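Local atomic coordinates of Kiaa0380 (Homo sapiens, PDB entry 1HTJ), a protein that is a guanine nucleotide exchange factor for Rho GTPases whose RGS-like domain probably links heterotrimeric G protein signalling to Rho. Residues D108-N113 with R118-E123; K172-L177 with F194-Y199. The protein carries 3 engineered substitutions. All coordinates share one frame; numbering follows the deposited sequence.

The two contacts lie on opposite sides of the centre of one all-helical RGS-like domain, with their own centres 25 Å apart and their nearest atoms about 11 Å apart, so they do not touch. Along the chain they come in series. Interaction 1 pairs the end of helix 101-112 with the start of helix 118-144, and interaction 2 pairs helix 163-182, the next helix in the chain, with helix 186-202. Each therefore joins helices adjacent in sequence. Helix 58-69 touches L121 of interaction 1 and, in the segment 194-199, A195 and Y199; helix 76-89 packs on L111 and on the same segment, so shared neighbours tie the distant contacts into a single fold.

Interaction 1. Residues D108-N113 with R118-E123; sequences DSRLRN and RGVLCE
R110 stands opposite V120, and L111 is level with L121, where the last turn of helix 101-112 passes the first turns of helix 118-144, with the CA atoms of R110 and V120 8.9 Å apart and those of L111 and L121 9.6 Å apart. At such a spacing the backbones stay clear of each other, and side chains alone make the contact. R110 and V120 point toward each other's helices. The aliphatic part of the arginine does the touching, CD of R110 resting 3.9 Å from CG2 of V120; the guanidinium, through NE of R110, comes 4.0 Å from CG1 of V120, at a slant. The extended chain (chi2 168°, chi3 180°) lays CD and NE along the two valine methyls and puts NH1 near the D116 carbonyl. Arginine suits this partly exposed place because its methylenes can cover a buried valine while its head meets polar atoms: NH1 makes a weak hydrogen bond to the carbonyl oxygen of D116, in the connection, and NE a long, weak ion pair with E106. Valine, compact and branched, fits opposite, where it also packs on L103 and I107 of helix 101-112. Beside this pair the two leucines reach from the sides of their helices, CD2 of L111 lying 4.3 Å from CD1 of L121, a loose apolar touch. Their length brings them to aromatic neighbours as well, L111 to W85 of helix 76-89 and L121 to F62 and Y69 of helix 58-69. The first helix finishes at once after the contact: N113 N still bonds to S109 O at 2.9 Å, but N113 itself leaves helical backbone angles. The whole is a helix-loop-helix unit, two successive helices of the RGS-like domain with a five-residue connection, joined by a small seam of leucine on leucine and arginine methylenes on valine.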
ATOM      1  N   ASP A 108       4.851  -6.814  18.409  1.00 58.74           N
ATOM      2  CA  ASP A 108       3.704  -7.449  19.043  1.00 59.56           C
ATOM      3  C   ASP A 108       3.411  -6.806  20.398  1.00 60.33           C
ATOM      4  O   ASP A 108       2.277  -6.407  20.680  1.00 60.14           O
ATOM      5  CB  ASP A 108       3.971  -8.942  19.235  1.00 59.52           C
ATOM      6  CG  ASP A 108       2.828  -9.659  19.949  1.00 60.16           C
ATOM      7  OD1 ASP A 108       1.752  -9.049  20.166  1.00 60.21           O
ATOM      8  OD2 ASP A 108       3.004 -10.852  20.288  1.00 60.68           O
ATOM      9  N   SER A 109       4.442  -6.713  21.232  1.00 60.89           N
ATOM     10  CA  SER A 109       4.321  -6.129  22.557  1.00 61.64           C
ATOM     11  C   SER A 109       3.743  -4.710  22.524  1.00 62.37           C
ATOM     12  O   SER A 109       2.705  -4.441  23.128  1.00 62.24           O
ATOM     13  CB  SER A 109       5.692  -6.123  23.232  1.00 61.43           C
ATOM     14  OG  SER A 109       5.601  -5.661  24.563  1.00 61.52           O
ATOM     15  N   ARG A 110       4.406  -3.808  21.810  1.00 63.27           N
ATOM     16  CA  ARG A 110       3.949  -2.426  21.725  1.00 64.52           C
ATOM     17  C   ARG A 110       2.540  -2.254  21.166  1.00 65.26           C
ATOM     18  O   ARG A 110       1.688  -1.647  21.808  1.00 65.36           O
ATOM     19  CB  ARG A 110       4.919  -1.608  20.881  1.00 64.68           C
ATOM     20  CG  ARG A 110       6.290  -1.474  21.489  1.00 65.13           C
ATOM     21  CD  ARG A 110       7.268  -0.925  20.482  1.00 65.34           C
ATOM     22  NE  ARG A 110       8.592  -0.794  21.067  1.00 65.98           N
ATOM     23  CZ  ARG A 110       8.951   0.189  21.885  1.00 66.38           C
ATOM     24  NH1 ARG A 110       8.079   1.136  22.209  1.00 66.12           N
ATOM     25  NH2 ARG A 110      10.183   0.215  22.385  1.00 66.59           N
ATOM     26  N   LEU A 111       2.297  -2.775  19.968  1.00 66.18           N
ATOM     27  CA  LEU A 111       0.983  -2.649  19.352  1.00 67.34           C
ATOM     28  C   LEU A 111      -0.069  -3.226  20.281  1.00 68.11           C
ATOM     29  O   LEU A 111      -1.167  -2.681  20.407  1.00 68.23           O
ATOM     30  CB  LEU A 111       0.940  -3.383  18.009  1.00 67.53           C
ATOM     31  CG  LEU A 111       1.887  -2.870  16.921  1.00 68.00           C
ATOM     32  CD1 LEU A 111       1.736  -3.715  15.660  1.00 68.06           C
ATOM     33  CD2 LEU A 111       1.582  -1.408  16.630  1.00 67.96           C
ATOM     34  N   ARG A 112       0.276  -4.335  20.926  1.00 68.98           N
ATOM     35  CA  ARG A 112      -0.628  -4.990  21.857  1.00 69.79           C
ATOM     36  C   ARG A 112      -0.965  -4.039  22.994  1.00 69.85           C
ATOM     37  O   ARG A 112      -2.135  -3.844  23.321  1.00 70.03           O
ATOM     38  CB  ARG A 112       0.017  -6.259  22.435  1.00 70.93           C
ATOM     39  CG  ARG A 112      -0.847  -6.999  23.456  1.00 72.27           C
ATOM     40  CD  ARG A 112      -0.190  -8.278  23.988  1.00 73.52           C
ATOM     41  NE  ARG A 112      -1.134  -9.064  24.793  1.00 75.09           N
ATOM     42  CZ  ARG A 112      -0.838 -10.194  25.440  1.00 75.85           C
ATOM     43  NH1 ARG A 112       0.391 -10.700  25.393  1.00 76.21           N
ATOM     44  NH2 ARG A 112      -1.780 -10.830  26.133  1.00 76.04           N
ATOM     45  N   ASN A 113       0.067  -3.438  23.580  1.00 69.82           N
ATOM     46  CA  ASN A 113      -0.113  -2.529  24.707  1.00 69.68           C
ATOM     47  C   ASN A 113      -0.369  -1.098  24.277  1.00 69.49           C
ATOM     48  O   ASN A 113      -0.151  -0.163  25.050  1.00 69.39           O
ATOM     49  CB  ASN A 113       1.116  -2.572  25.615  1.00 69.90           C
ATOM     50  CG  ASN A 113       1.440  -3.973  26.087  1.00 70.41           C
ATOM     51  OD1 ASN A 113       2.388  -4.179  26.850  1.00 71.09           O
ATOM     52  ND2 ASN A 113       0.657  -4.948  25.637  1.00 70.26           N
ATOM     53  N   ARG A 118       6.056   3.318  16.213  1.00 59.05           N
ATOM     54  CA  ARG A 118       6.563   4.002  15.030  1.00 58.29           C
ATOM     55  C   ARG A 118       7.986   3.564  14.702  1.00 57.38           C
ATOM     56  O   ARG A 118       8.333   3.374  13.537  1.00 57.02           O
ATOM     57  CB  ARG A 118       6.519   5.513  15.231  1.00 59.02           C
ATOM     58  CG  ARG A 118       5.126   6.034  15.494  1.00 60.64           C
ATOM     59  CD  ARG A 118       5.047   7.539  15.383  1.00 62.28           C
ATOM     60  NE  ARG A 118       3.658   7.988  15.485  1.00 64.32           N
ATOM     61  CZ  ARG A 118       3.238   9.228  15.226  1.00 65.33           C
ATOM     62  NH1 ARG A 118       4.103  10.165  14.840  1.00 65.33           N
ATOM     63  NH2 ARG A 118       1.946   9.533  15.355  1.00 65.34           N
ATOM     64  N   GLY A 119       8.799   3.385  15.735  1.00 56.09           N
ATOM     65  CA  GLY A 119      10.172   2.979  15.527  1.00 55.22           C
ATOM     66  C   GLY A 119      10.297   1.590  14.947  1.00 54.79           C
ATOM     67  O   GLY A 119      10.920   1.395  13.899  1.00 54.68           O
ATOM     68  N   VAL A 120       9.710   0.615  15.635  1.00 54.27           N
ATOM     69  CA  VAL A 120       9.757  -0.761  15.185  1.00 53.70           C
ATOM     70  C   VAL A 120       9.036  -0.923  13.841  1.00 53.44           C
ATOM     71  O   VAL A 120       9.500  -1.662  12.976  1.00 53.60           O
ATOM     72  CB  VAL A 120       9.139  -1.708  16.240  1.00 53.65           C
ATOM     73  CG1 VAL A 120       9.996  -1.721  17.484  1.00 53.89           C
ATOM     74  CG2 VAL A 120       7.745  -1.259  16.596  1.00 53.78           C
ATOM     75  N   LEU A 121       7.914  -0.231  13.654  1.00 52.80           N
ATOM     76  CA  LEU A 121       7.203  -0.343  12.386  1.00 52.84           C
ATOM     77  C   LEU A 121       8.095   0.156  11.261  1.00 53.18           C
ATOM     78  O   LEU A 121       8.084  -0.400  10.159  1.00 52.92           O
ATOM     79  CB  LEU A 121       5.873   0.419  12.424  1.00 52.10           C
ATOM     80  CG  LEU A 121       4.781  -0.393  13.143  1.00 51.79           C
ATOM     81  CD1 LEU A 121       3.460   0.335  13.135  1.00 51.50           C
ATOM     82  CD2 LEU A 121       4.638  -1.738  12.466  1.00 51.54           C
ATOM     83  N   CYS A 122       8.885   1.190  11.548  1.00 53.43           N
ATOM     84  CA  CYS A 122       9.817   1.742  10.571  1.00 53.59           C
ATOM     85  C   CYS A 122      10.839   0.642  10.282  1.00 53.14           C
ATOM     86  O   CYS A 122      11.249   0.429   9.140  1.00 52.89           O
ATOM     87  CB  CYS A 122      10.512   2.971  11.155  1.00 54.70           C
ATOM     88  SG  CYS A 122      11.176   4.116   9.929  1.00 56.89           S
ATOM     89  N   GLU A 123      11.245  -0.068  11.329  1.00 52.42           N
ATOM     90  CA  GLU A 123      12.193  -1.159  11.158  1.00 52.10           C
ATOM     91  C   GLU A 123      11.540  -2.243  10.298  1.00 51.56           C
ATOM     92  O   GLU A 123      12.202  -2.874   9.480  1.00 50.70           O
ATOM     93  CB  GLU A 123      12.583  -1.763  12.514  1.00 52.41           C
ATOM     94  CG  GLU A 123      13.636  -0.983  13.297  1.00 52.82           C
ATOM     95  CD  GLU A 123      13.921  -1.600  14.663  1.00 53.19           C
ATOM     96  OE1 GLU A 123      14.300  -2.794  14.712  1.00 52.68           O
ATOM     97  OE2 GLU A 123      13.765  -0.889  15.687  1.00 53.68           O
TER

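Interaction 2. Residues K172-L177 with F194-Y199; sequences KQLAAL and FALNTY
Helices 163-182 and 186-202 form an antiparallel helical hairpin in the all-helical RGS-like domain, and this contact is part of its apolar seam. The segment axes run at 169° to each other with a closest approach of 11.7 Å, a wide spacing bridged by leucines. L196 points toward the other helix and lays its CD2 methyl against two residues one turn apart, 3.6 Å from CD1 of L174 and 3.7 Å from CB of L177. Holding CG anti to the backbone N (chi1 178°) carries the CD2 methyl of L196 out to the other helix, where it meets both. The other methyl of L196, CD1, is 4.1 Å from CD1 of L177. The chains of L174 and L196 lie alongside, pointing opposite ways, and overlap at their ends, whereas L177 crosses L196 at a slant. Leucine suits all three places because a long, forked apolar chain can fill the interval; L48 and F52 of helix 41-54 add further cover over L196 and L177. With L196 cut back to an alanine, the CD2 methyl that meets L174 CD1 and L177 CB would be gone, which would probably open a gap between the helices. At the partly exposed margin OD1 of N197 is 4.0 Å from CD1 of L174. Further round helix 186-202, F194 O takes bonds from opposite faces of its carbonyl plane, from T198 N and from T198 OG1, the latter 2.8 Å away and 40° out of that plane.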
ATOM      1  N   LYS A 172     -10.159   7.165  -9.967  1.00 43.47           N
ATOM      2  CA  LYS A 172     -10.516   6.191 -10.994  1.00 42.47           C
ATOM      3  C   LYS A 172      -9.780   4.871 -10.762  1.00 41.03           C
ATOM      4  O   LYS A 172     -10.307   3.788 -11.045  1.00 40.68           O
ATOM      5  CB  LYS A 172     -10.173   6.746 -12.383  1.00 43.84           C
ATOM      6  CG  LYS A 172     -10.562   5.822 -13.523  1.00 45.05           C
ATOM      7  CD  LYS A 172     -10.312   6.463 -14.891  1.00 46.78           C
ATOM      8  CE  LYS A 172     -10.690   5.494 -16.029  1.00 47.51           C
ATOM      9  NZ  LYS A 172     -10.341   5.988 -17.410  1.00 47.60           N
ATOM     10  N   GLN A 173      -8.559   4.973 -10.247  1.00 39.09           N
ATOM     11  CA  GLN A 173      -7.754   3.805  -9.948  1.00 37.79           C
ATOM     12  C   GLN A 173      -8.334   3.089  -8.738  1.00 37.26           C
ATOM     13  O   GLN A 173      -8.427   1.860  -8.707  1.00 36.86           O
ATOM     14  CB  GLN A 173      -6.307   4.204  -9.640  1.00 37.36           C
ATOM     15  CG  GLN A 173      -5.641   5.068 -10.700  1.00 37.18           C
ATOM     16  CD  GLN A 173      -5.900   4.562 -12.114  1.00 37.31           C
ATOM     17  OE1 GLN A 173      -5.677   3.387 -12.417  1.00 37.20           O
ATOM     18  NE2 GLN A 173      -6.373   5.450 -12.984  1.00 37.24           N
ATOM     19  N   LEU A 174      -8.722   3.861  -7.731  1.00 36.49           N
ATOM     20  CA  LEU A 174      -9.261   3.269  -6.523  1.00 35.81           C
ATOM     21  C   LEU A 174     -10.527   2.492  -6.864  1.00 35.18           C
ATOM     22  O   LEU A 174     -10.765   1.407  -6.341  1.00 34.65           O
ATOM     23  CB  LEU A 174      -9.535   4.362  -5.488  1.00 36.74           C
ATOM     24  CG  LEU A 174     -10.143   3.929  -4.148  1.00 37.81           C
ATOM     25  CD1 LEU A 174      -9.383   2.730  -3.590  1.00 37.55           C
ATOM     26  CD2 LEU A 174     -10.101   5.121  -3.162  1.00 37.82           C
ATOM     27  N   ALA A 175     -11.335   3.050  -7.757  1.00 34.46           N
ATOM     28  CA  ALA A 175     -12.565   2.388  -8.178  1.00 33.82           C
ATOM     29  C   ALA A 175     -12.219   1.074  -8.880  1.00 32.93           C
ATOM     30  O   ALA A 175     -12.886   0.063  -8.685  1.00 32.92           O
ATOM     31  CB  ALA A 175     -13.350   3.291  -9.133  1.00 33.08           C
ATOM     32  N   ALA A 176     -11.176   1.103  -9.703  1.00 32.29           N
ATOM     33  CA  ALA A 176     -10.759  -0.081 -10.435  1.00 31.88           C
ATOM     34  C   ALA A 176     -10.190  -1.147  -9.474  1.00 32.45           C
ATOM     35  O   ALA A 176     -10.394  -2.350  -9.685  1.00 32.48           O
ATOM     36  CB  ALA A 176      -9.736   0.299 -11.488  1.00 30.70           C
ATOM     37  N   LEU A 177      -9.506  -0.708  -8.412  1.00 31.83           N
ATOM     38  CA  LEU A 177      -8.934  -1.643  -7.447  1.00 32.40           C
ATOM     39  C   LEU A 177     -10.039  -2.371  -6.698  1.00 32.77           C
ATOM     40  O   LEU A 177      -9.918  -3.561  -6.376  1.00 32.02           O
ATOM     41  CB  LEU A 177      -8.011  -0.908  -6.469  1.00 32.18           C
ATOM     42  CG  LEU A 177      -6.620  -0.588  -7.044  1.00 32.65           C
ATOM     43  CD1 LEU A 177      -6.026   0.619  -6.336  1.00 31.92           C
ATOM     44  CD2 LEU A 177      -5.716  -1.797  -6.928  1.00 31.38           C
ATOM     45  N   PHE A 194      -9.364  -2.835   3.483  1.00 35.01           N
ATOM     46  CA  PHE A 194      -9.114  -2.024   4.664  1.00 35.27           C
ATOM     47  C   PHE A 194      -7.780  -1.286   4.530  1.00 35.22           C
ATOM     48  O   PHE A 194      -7.705  -0.082   4.751  1.00 34.83           O
ATOM     49  CB  PHE A 194      -9.059  -2.890   5.911  1.00 35.31           C
ATOM     50  CG  PHE A 194      -8.762  -2.120   7.155  1.00 36.29           C
ATOM     51  CD1 PHE A 194      -9.791  -1.621   7.944  1.00 37.07           C
ATOM     52  CD2 PHE A 194      -7.447  -1.865   7.532  1.00 36.88           C
ATOM     53  CE1 PHE A 194      -9.516  -0.875   9.098  1.00 36.68           C
ATOM     54  CE2 PHE A 194      -7.164  -1.121   8.680  1.00 37.23           C
ATOM     55  CZ  PHE A 194      -8.205  -0.630   9.461  1.00 36.73           C
ATOM     56  N   ALA A 195      -6.730  -2.020   4.174  1.00 35.47           N
ATOM     57  CA  ALA A 195      -5.392  -1.436   4.036  1.00 35.78           C
ATOM     58  C   ALA A 195      -5.358  -0.355   2.957  1.00 36.25           C
ATOM     59  O   ALA A 195      -4.840   0.748   3.159  1.00 36.49           O
ATOM     60  CB  ALA A 195      -4.382  -2.530   3.723  1.00 34.37           C
ATOM     61  N   LEU A 196      -5.919  -0.688   1.803  1.00 36.96           N
ATOM     62  CA  LEU A 196      -5.972   0.233   0.678  1.00 37.10           C
ATOM     63  C   LEU A 196      -6.677   1.527   1.066  1.00 37.47           C
ATOM     64  O   LEU A 196      -6.162   2.627   0.834  1.00 36.74           O
ATOM     65  CB  LEU A 196      -6.715  -0.410  -0.499  1.00 36.66           C
ATOM     66  CG  LEU A 196      -6.885   0.462  -1.752  1.00 36.84           C
ATOM     67  CD1 LEU A 196      -5.516   0.869  -2.314  1.00 36.32           C
ATOM     68  CD2 LEU A 196      -7.672  -0.325  -2.795  1.00 36.55           C
ATOM     69  N   ASN A 197      -7.862   1.396   1.651  1.00 37.93           N
ATOM     70  CA  ASN A 197      -8.618   2.578   2.035  1.00 38.81           C
ATOM     71  C   ASN A 197      -7.949   3.374   3.159  1.00 38.97           C
ATOM     72  O   ASN A 197      -8.082   4.583   3.221  1.00 38.12           O
ATOM     73  CB  ASN A 197     -10.044   2.181   2.420  1.00 39.81           C
ATOM     74  CG  ASN A 197     -10.843   1.708   1.226  1.00 40.90           C
ATOM     75  OD1 ASN A 197     -10.784   2.315   0.158  1.00 41.12           O
ATOM     76  ND2 ASN A 197     -11.597   0.620   1.397  1.00 41.81           N
ATOM     77  N   THR A 198      -7.218   2.694   4.034  1.00 39.38           N
ATOM     78  CA  THR A 198      -6.527   3.379   5.112  1.00 40.20           C
ATOM     79  C   THR A 198      -5.543   4.389   4.538  1.00 41.44           C
ATOM     80  O   THR A 198      -5.439   5.519   5.013  1.00 40.91           O
ATOM     81  CB  THR A 198      -5.757   2.384   5.973  1.00 39.51           C
ATOM     82  OG1 THR A 198      -6.687   1.587   6.704  1.00 39.03           O
ATOM     83  CG2 THR A 198      -4.823   3.099   6.923  1.00 39.46           C
ATOM     84  N   TYR A 199      -4.815   3.972   3.508  1.00 43.22           N
ATOM     85  CA  TYR A 199      -3.839   4.844   2.884  1.00 44.89           C
ATOM     86  C   TYR A 199      -4.484   5.908   2.028  1.00 46.11           C
ATOM     87  O   TYR A 199      -4.186   7.093   2.164  1.00 45.26           O
ATOM     88  CB  TYR A 199      -2.881   4.068   1.988  1.00 45.56           C
ATOM     89  CG  TYR A 199      -1.722   4.943   1.580  1.00 46.89           C
ATOM     90  CD1 TYR A 199      -0.698   5.228   2.488  1.00 47.38           C
ATOM     91  CD2 TYR A 199      -1.679   5.545   0.320  1.00 47.18           C
ATOM     92  CE1 TYR A 199       0.339   6.087   2.159  1.00 48.50           C
ATOM     93  CE2 TYR A 199      -0.644   6.412  -0.026  1.00 47.79           C
ATOM     94  CZ  TYR A 199       0.364   6.676   0.899  1.00 49.06           C
ATOM     95  OH  TYR A 199       1.420   7.502   0.572  1.00 50.62           O
TER